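Long-range contacts in Bcl-2-like protein FPV039 (Fowlpox virus, PDB 5TZP), which inhibits apoptosis of the host cell by sequestering and inactivating several proapoptotic Bcl-2 proteins, BAK1 and BAX among them: residues I23-I28 and Y113-S119; W88-I92 and W140-Y146. All blocks are in the same frame, centred on the assembly; numbering follows the deposited sequence. Where two conformers were deposited one is given.

Contact 1: I23-I28 and Y113-S119. With SO4 (sulfate ion), chain O.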
loop_
_atom_site.group_PDB
_atom_site.type_symbol
_atom_site.label_atom_id
_atom_site.label_comp_id
_atom_site.label_asym_id
_atom_site.label_seq_id
_atom_site.Cartn_x
_atom_site.Cartn_y
_atom_site.Cartn_z
ATOM N N ILE A 23 4.636 0.022 -6.630
ATOM C CA ILE A 23 4.593 -0.167 -5.185
ATOM C C ILE A 23 5.999 -0.155 -4.589
ATOM O O ILE A 23 6.276 0.526 -3.584
ATOM C CB ILE A 23 3.877 -1.484 -4.880
ATOM C CG1 ILE A 23 2.406 -1.416 -5.291
ATOM C CG2 ILE A 23 4.025 -1.802 -3.373
ATOM C CD1 ILE A 23 1.700 -2.728 -5.410
ATOM N N GLN A 24 6.902 -0.941 -5.169
ATOM C CA GLN A 24 8.247 -1.074 -4.601
ATOM C C GLN A 24 9.023 0.230 -4.692
ATOM O O GLN A 24 9.680 0.636 -3.730
ATOM C CB GLN A 24 8.994 -2.213 -5.269
ATOM C CG GLN A 24 10.260 -2.603 -4.503
ATOM C CD GLN A 24 10.868 -3.891 -4.894
ATOM O OE1 GLN A 24 10.467 -4.503 -5.872
ATOM N NE2 GLN A 24 11.910 -4.287 -4.218
ATOM N N ASN A 25 8.903 0.978 -5.809
ATOM C CA ASN A 25 9.566 2.290 -5.874
ATOM C C ASN A 25 9.020 3.230 -4.806
ATOM O O ASN A 25 9.813 3.967 -4.207
ATOM C CB ASN A 25 9.500 2.856 -7.282
ATOM C CG ASN A 25 10.622 2.331 -8.099
ATOM O OD1 ASN A 25 11.757 2.668 -7.862
ATOM N ND2 ASN A 25 10.306 1.524 -9.096
ATOM N N TYR A 26 7.699 3.257 -4.549
ATOM C CA TYR A 26 7.171 4.123 -3.493
ATOM C C TYR A 26 7.770 3.726 -2.145
ATOM O O TYR A 26 8.219 4.577 -1.369
ATOM C CB TYR A 26 5.636 4.140 -3.472
ATOM C CG TYR A 26 5.159 4.938 -2.290
ATOM C CD1 TYR A 26 5.408 6.279 -2.214
ATOM C CD2 TYR A 26 4.657 4.317 -1.202
ATOM C CE1 TYR A 26 5.082 7.029 -1.052
ATOM C CE2 TYR A 26 4.360 5.056 -0.052
ATOM C CZ TYR A 26 4.596 6.352 -0.013
ATOM O OH TYR A 26 4.353 7.085 1.141
ATOM N N ILE A 27 7.795 2.428 -1.830
ATOM C CA ILE A 27 8.296 2.000 -0.525
ATOM C C ILE A 27 9.776 2.357 -0.408
ATOM O O ILE A 27 10.246 2.830 0.643
ATOM C CB ILE A 27 8.021 0.512 -0.309
ATOM C CG1 ILE A 27 6.514 0.325 -0.134
ATOM C CG2 ILE A 27 8.742 0.012 0.941
ATOM C CD1 ILE A 27 6.043 -1.103 -0.002
ATOM N N ILE A 28 10.553 2.218 -1.487
ATOM C CA ILE A 28 11.957 2.666 -1.476
ATOM C C ILE A 28 12.048 4.170 -1.198
ATOM O O ILE A 28 12.878 4.595 -0.385
ATOM C CB ILE A 28 12.614 2.253 -2.793
ATOM C CG1 ILE A 28 12.782 0.721 -2.840
ATOM C CG2 ILE A 28 13.987 2.959 -2.889
ATOM C CD1 ILE A 28 13.102 0.258 -4.212
ATOM N N TYR A 113 14.845 -3.153 4.720
ATOM C CA TYR A 113 13.500 -2.737 5.124
ATOM C C TYR A 113 12.443 -3.556 4.422
ATOM O O TYR A 113 11.253 -3.191 4.438
ATOM C CB TYR A 113 13.279 -1.227 4.955
ATOM C CG TYR A 113 13.783 -0.607 3.693
ATOM C CD1 TYR A 113 12.980 -0.575 2.517
ATOM C CD2 TYR A 113 15.025 -0.014 3.614
ATOM C CE1 TYR A 113 13.422 -0.011 1.316
ATOM C CE2 TYR A 113 15.472 0.482 2.407
ATOM C CZ TYR A 113 14.634 0.491 1.271
ATOM O OH TYR A 113 15.155 1.034 0.096
ATOM N N TYR A 114 12.819 -4.702 3.867
ATOM C CA TYR A 114 11.853 -5.688 3.419
ATOM C C TYR A 114 10.961 -5.170 2.313
ATOM O O TYR A 114 9.833 -5.720 2.127
ATOM C CB TYR A 114 11.066 -6.272 4.624
ATOM C CG TYR A 114 11.982 -6.899 5.618
ATOM C CD1 TYR A 114 12.547 -8.135 5.338
ATOM C CD2 TYR A 114 12.276 -6.286 6.859
ATOM C CE1 TYR A 114 13.416 -8.758 6.199
ATOM C CE2 TYR A 114 13.198 -7.006 7.730
ATOM C CZ TYR A 114 13.700 -8.195 7.340
ATOM O OH TYR A 114 14.692 -8.991 8.107
ATOM N N ASP A 115 11.457 -4.253 1.501
ATOM C CA ASP A 115 10.648 -3.786 0.392
ATOM C C ASP A 115 10.321 -4.878 -0.604
ATOM O O ASP A 115 9.246 -4.826 -1.223
ATOM C CB ASP A 115 11.367 -2.579 -0.251
ATOM C CG ASP A 115 12.712 -2.902 -0.792
ATOM O OD1 ASP A 115 13.632 -3.264 -0.015
ATOM O OD2 ASP A 115 12.980 -2.864 -1.999
ATOM N N GLY A 116 11.173 -5.848 -0.785
ATOM C CA GLY A 116 10.852 -6.913 -1.723
ATOM C C GLY A 116 9.686 -7.786 -1.313
ATOM O O GLY A 116 8.702 -7.883 -2.031
ATOM N N ILE A 117 9.755 -8.397 -0.122
ATOM C CA ILE A 117 8.649 -9.258 0.324
ATOM C C ILE A 117 7.364 -8.456 0.496
ATOM O O ILE A 117 6.261 -8.953 0.238
ATOM C CB ILE A 117 8.970 -10.076 1.611
ATOM C CG1 ILE A 117 9.480 -9.234 2.806
ATOM C CG2 ILE A 117 9.876 -11.287 1.319
ATOM C CD1 ILE A 117 9.638 -10.066 4.159
ATOM N N ILE A 118 7.483 -7.228 0.987
ATOM C CA ILE A 118 6.256 -6.428 1.224
ATOM C C ILE A 118 5.610 -6.019 -0.084
ATOM O O ILE A 118 4.428 -6.217 -0.278
ATOM C CB ILE A 118 6.605 -5.266 2.146
ATOM C CG1 ILE A 118 6.941 -5.716 3.547
ATOM C CG2 ILE A 118 5.396 -4.269 2.156
ATOM C CD1 ILE A 118 7.516 -4.571 4.377
ATOM N N SER A 119 6.383 -5.561 -1.032
ATOM C CA SER A 119 5.833 -5.138 -2.328
ATOM C C SER A 119 5.256 -6.316 -3.107
ATOM O O SER A 119 4.199 -6.227 -3.728
ATOM C CB SER A 119 6.823 -4.386 -3.193
ATOM O OG SER A 119 7.303 -3.267 -2.482
HETATM S S SO4 O . 14.218 -7.244 -4.036
HETATM O O1 SO4 O . 14.729 -7.519 -2.670
HETATM O O2 SO4 O . 15.230 -7.649 -5.064
HETATM O O3 SO4 O . 13.980 -5.814 -4.052
HETATM O O4 SO4 O . 12.966 -7.977 -4.306
#

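Contact 2: W88-I92 and W140-Y146. With SO4 (sulfate ion), chain J.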
loop_
_atom_site.group_PDB
_atom_site.type_symbol
_atom_site.label_atom_id
_atom_site.label_comp_id
_atom_site.label_asym_id
_atom_site.label_seq_id
_atom_site.Cartn_x
_atom_site.Cartn_y
_atom_site.Cartn_z
ATOM N N TRP A 88 -9.682 1.928 -4.609
ATOM C CA TRP A 88 -8.435 2.651 -4.558
ATOM C C TRP A 88 -8.113 3.130 -3.160
ATOM O O TRP A 88 -6.922 3.151 -2.777
ATOM C CB TRP A 88 -8.405 3.829 -5.549
ATOM C CG TRP A 88 -8.170 3.345 -6.915
ATOM C CD1 TRP A 88 -9.101 3.354 -7.972
ATOM C CD2 TRP A 88 -6.961 2.802 -7.457
ATOM N NE1 TRP A 88 -8.507 2.809 -9.058
ATOM C CE2 TRP A 88 -7.205 2.446 -8.810
ATOM C CE3 TRP A 88 -5.702 2.543 -6.917
ATOM C CZ2 TRP A 88 -6.231 1.895 -9.597
ATOM C CZ3 TRP A 88 -4.748 1.968 -7.731
ATOM C CH2 TRP A 88 -5.020 1.669 -9.044
ATOM N N GLY A 89 -9.080 3.497 -2.327
ATOM C CA GLY A 89 -8.757 3.861 -0.953
ATOM C C GLY A 89 -8.126 2.726 -0.179
ATOM O O GLY A 89 -7.244 2.957 0.643
ATOM N N ARG A 90 -8.622 1.519 -0.392
ATOM C CA ARG A 90 -8.074 0.322 0.229
ATOM C C ARG A 90 -6.632 0.094 -0.222
ATOM O O ARG A 90 -5.750 -0.259 0.581
ATOM C CB ARG A 90 -8.937 -0.901 0.001
ATOM C CG ARG A 90 -10.255 -0.813 0.846
ATOM C CD ARG A 90 -11.126 -1.964 0.584
ATOM N NE ARG A 90 -12.381 -1.867 1.343
ATOM C CZ ARG A 90 -12.956 -2.921 1.908
ATOM N NH1 ARG A 90 -12.400 -4.126 1.945
ATOM N NH2 ARG A 90 -14.037 -2.653 2.651
ATOM N N ILE A 91 -6.401 0.194 -1.532
ATOM C CA ILE A 91 -5.045 0.028 -2.100
ATOM C C ILE A 91 -4.118 1.052 -1.497
ATOM O O ILE A 91 -3.006 0.718 -1.066
ATOM C CB ILE A 91 -5.097 0.099 -3.645
ATOM C CG1 ILE A 91 -5.794 -1.131 -4.182
ATOM C CG2 ILE A 91 -3.677 0.211 -4.216
ATOM C CD1 ILE A 91 -6.119 -0.993 -5.715
ATOM N N ILE A 92 -4.521 2.306 -1.477
ATOM C CA ILE A 92 -3.691 3.379 -0.929
ATOM C C ILE A 92 -3.413 3.103 0.532
ATOM O O ILE A 92 -2.265 3.254 0.998
ATOM C CB ILE A 92 -4.387 4.740 -1.077
ATOM C CG1 ILE A 92 -4.344 5.119 -2.579
ATOM C CG2 ILE A 92 -3.778 5.797 -0.178
ATOM C CD1 ILE A 92 -5.430 6.177 -2.961
ATOM N N TRP A 140 -2.600 1.928 -13.011
ATOM C CA TRP A 140 -2.566 2.960 -11.974
ATOM C C TRP A 140 -3.340 4.208 -12.389
ATOM O O TRP A 140 -3.622 5.021 -11.518
ATOM C CB TRP A 140 -1.126 3.314 -11.560
ATOM C CG TRP A 140 -0.396 2.147 -10.993
ATOM C CD1 TRP A 140 0.439 1.334 -11.681
ATOM C CD2 TRP A 140 -0.504 1.697 -9.666
ATOM N NE1 TRP A 140 0.897 0.360 -10.780
ATOM C CE2 TRP A 140 0.317 0.563 -9.561
ATOM C CE3 TRP A 140 -1.202 2.140 -8.543
ATOM C CZ2 TRP A 140 0.474 -0.128 -8.334
ATOM C CZ3 TRP A 140 -1.026 1.503 -7.346
ATOM C CH2 TRP A 140 -0.236 0.332 -7.260
ATOM N N ASN A 141 -3.766 4.325 -13.652
ATOM C CA ASN A 141 -4.496 5.520 -14.055
ATOM C C ASN A 141 -5.703 5.741 -13.170
ATOM O O ASN A 141 -6.097 6.897 -12.925
ATOM C CB ASN A 141 -4.886 5.399 -15.544
ATOM C CG ASN A 141 -5.309 6.710 -16.079
ATOM O OD1 ASN A 141 -6.538 6.997 -16.182
ATOM N ND2 ASN A 141 -4.366 7.501 -16.428
ATOM N N GLY A 142 -6.357 4.664 -12.711
ATOM C CA GLY A 142 -7.573 4.843 -11.936
ATOM C C GLY A 142 -7.374 5.549 -10.607
ATOM O O GLY A 142 -8.343 6.106 -10.071
ATOM N N ILE A 143 -6.128 5.599 -10.117
ATOM C CA ILE A 143 -5.838 6.287 -8.868
ATOM C C ILE A 143 -5.969 7.791 -9.021
ATOM O O ILE A 143 -6.031 8.521 -8.029
ATOM C CB ILE A 143 -4.467 5.914 -8.333
ATOM C CG1 ILE A 143 -4.459 6.056 -6.804
ATOM C CG2 ILE A 143 -3.373 6.777 -8.956
ATOM C CD1 ILE A 143 -3.125 5.506 -6.178
ATOM N N ARG A 144 -5.967 8.303 -10.275
ATOM C CA ARG A 144 -5.923 9.747 -10.497
ATOM C C ARG A 144 -7.160 10.473 -9.991
ATOM O O ARG A 144 -7.154 11.704 -9.889
ATOM C CB ARG A 144 -5.592 10.069 -11.929
ATOM C CG ARG A 144 -4.224 9.646 -12.346
ATOM C CD ARG A 144 -4.058 9.848 -13.834
ATOM N NE ARG A 144 -2.726 9.429 -14.275
ATOM C CZ ARG A 144 -2.204 9.733 -15.437
ATOM N NH1 ARG A 144 -2.878 10.481 -16.321
ATOM N NH2 ARG A 144 -0.979 9.355 -15.818
ATOM N N ILE A 145 -8.227 9.744 -9.668
ATOM C CA ILE A 145 -9.377 10.377 -9.035
ATOM C C ILE A 145 -9.048 10.985 -7.687
ATOM O O ILE A 145 -9.850 11.787 -7.198
ATOM C CB ILE A 145 -10.553 9.402 -8.973
ATOM C CG1 ILE A 145 -10.298 8.212 -8.066
ATOM C CG2 ILE A 145 -11.012 9.012 -10.408
ATOM C CD1 ILE A 145 -11.532 7.418 -7.764
ATOM N N TYR A 146 -7.910 10.598 -7.117
ATOM C CA TYR A 146 -7.448 11.200 -5.873
ATOM C C TYR A 146 -6.398 12.238 -6.050
ATOM O O TYR A 146 -5.812 12.694 -5.042
ATOM C CB TYR A 146 -6.926 10.115 -4.939
ATOM C CG TYR A 146 -8.022 9.124 -4.548
ATOM C CD1 TYR A 146 -9.327 9.609 -4.203
ATOM C CD2 TYR A 146 -7.862 7.848 -4.721
ATOM C CE1 TYR A 146 -10.359 8.687 -3.883
ATOM C CE2 TYR A 146 -8.858 6.965 -4.389
ATOM C CZ TYR A 146 -10.036 7.354 -3.986
ATOM O OH TYR A 146 -10.944 6.320 -3.733
HETATM S S SO4 J . -0.508 10.416 -19.381
HETATM O O1 SO4 J . 0.301 10.039 -18.250
HETATM O O2 SO4 J . 0.068 11.660 -20.002
HETATM O O3 SO4 J . -0.492 9.201 -20.219
HETATM O O4 SO4 J . -1.904 10.765 -19.065
#

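Contact 1: I23-I28 and Y113-S119
Gln-24 and Asp-115 meet through one nearly straight hydrogen bond, Gln-24 NE2 to Asp-115 OD2, 2.8 Å long with an N-H...O angle of 173°. The oxygen lies in the plane of the amide, whereas the amide nitrogen comes in from above the carboxylate plane. With CG anti to the backbone N (chi1 -167°) and the chain extended beyond it, Gln-24 reaches over to the start of helix 115-136. The same NE2 gives a second, more bent bond to O3 of a sulfate ion, probably from the crystallisation liquor.

Beside this polar bridge the helices come close at Ser-119, whose OG lies 3.2 Å from Gln-24 CA. That hydroxyl is turned back to donate to Asp-115 O at 2.8 Å, an oxygen that also accepts the backbone N-H of Ser-119. Deeper in, Ile-27 CD1 packs against Ile-118 CG2 at 3.9 Å, the two side chains crossing at about a right angle. At the other end Ile-28 CG2 touches Tyr-113 OH at 3.7 Å.

Further out, Ser-102 of helix 88-105 holds Tyr-113 O and touches Ile-27, while Tyr-114 stands at the N-cap of helix 115-136, within BH2. Gln-24 NE2 thus stands between two anions: being neutral, the amide cancels neither charge, and while the sulfate would oppose the carboxylate, the nearby helix N-terminus would probably ease it.

Contact 2: W88-I92 and W140-Y146
Trp-88 lays one face of its indole against the backbone of Gly-142 and Ile-143, and this flat-on-flat fit sets the shape of the contact. Gly-142 C comes within 3.3 Å of Trp-88 NE1, an approach made possible by the absence of a side chain on the glycine. Ile-143 is the neighbouring bump: its CB stands 4.0 Å from the centroid of the six-membered ring, 16° off the ring normal, in a CH-pi contact. Its CG1, anti to the backbone N (chi1 -152°), continues along the ring to Trp-88 CE3, and CD1 carries on to Ile-92 CG1 at 3.8 Å.

On the opposite face Ile-91 CD1 rests near the rim, so the indole has its own helix on one side and the 3-10 segment on the other. At the far rim, Trp-88 CZ3 meets Trp-140 CE3 at 3.6 Å, with the six-membered rings inclined by 45°. The indole N-H of Trp-88 is hydrogen-bonded to Gln-137 OE1 and that of Trp-140 to Ile-18 O, so each buried N-H has a partner.

Tyr-146 closes the other end. Trp-88 CB abuts the edge of its ring, 3.4 Å from Tyr-146 CE2, while Ile-92 CD1 comes equally close to Tyr-146 CD2. On the outer side of the segment Arg-144 pairs with Asp-42 and grips a sulfate ion with both terminal nitrogens.

The bound BH3 peptide packs on Ile-92 and Tyr-146 and forms a salt bridge with Arg-90. This BH1 helix start, covered by the C-terminal 3-10 segment and Tyr-146 after it, is thus part of the BH3-binding groove characteristic of the Bcl-2 fold.

The two contacts lie on opposite sides of the chain's centre, about 18 Å apart between their centres, and draw on consecutive helices, 88-105, which holds the second part of BH1, and 115-136, whose start lies in BH2. Contact 1 joins helix 14-32 to the start of helix 115-136 and the loop before it and is only partly buried; its outer margin is polar, its inner one aliphatic. Contact 2 is buried and pairs a helix start with a 3-10 segment, and no hydrogen bond spans it: aromatic and aliphatic shape does the work. They touch where Ile-23 CG1 lies 3.7 Å from Trp-140 CH2, making the packing continuous from helix 14-32 to the C-terminal segment.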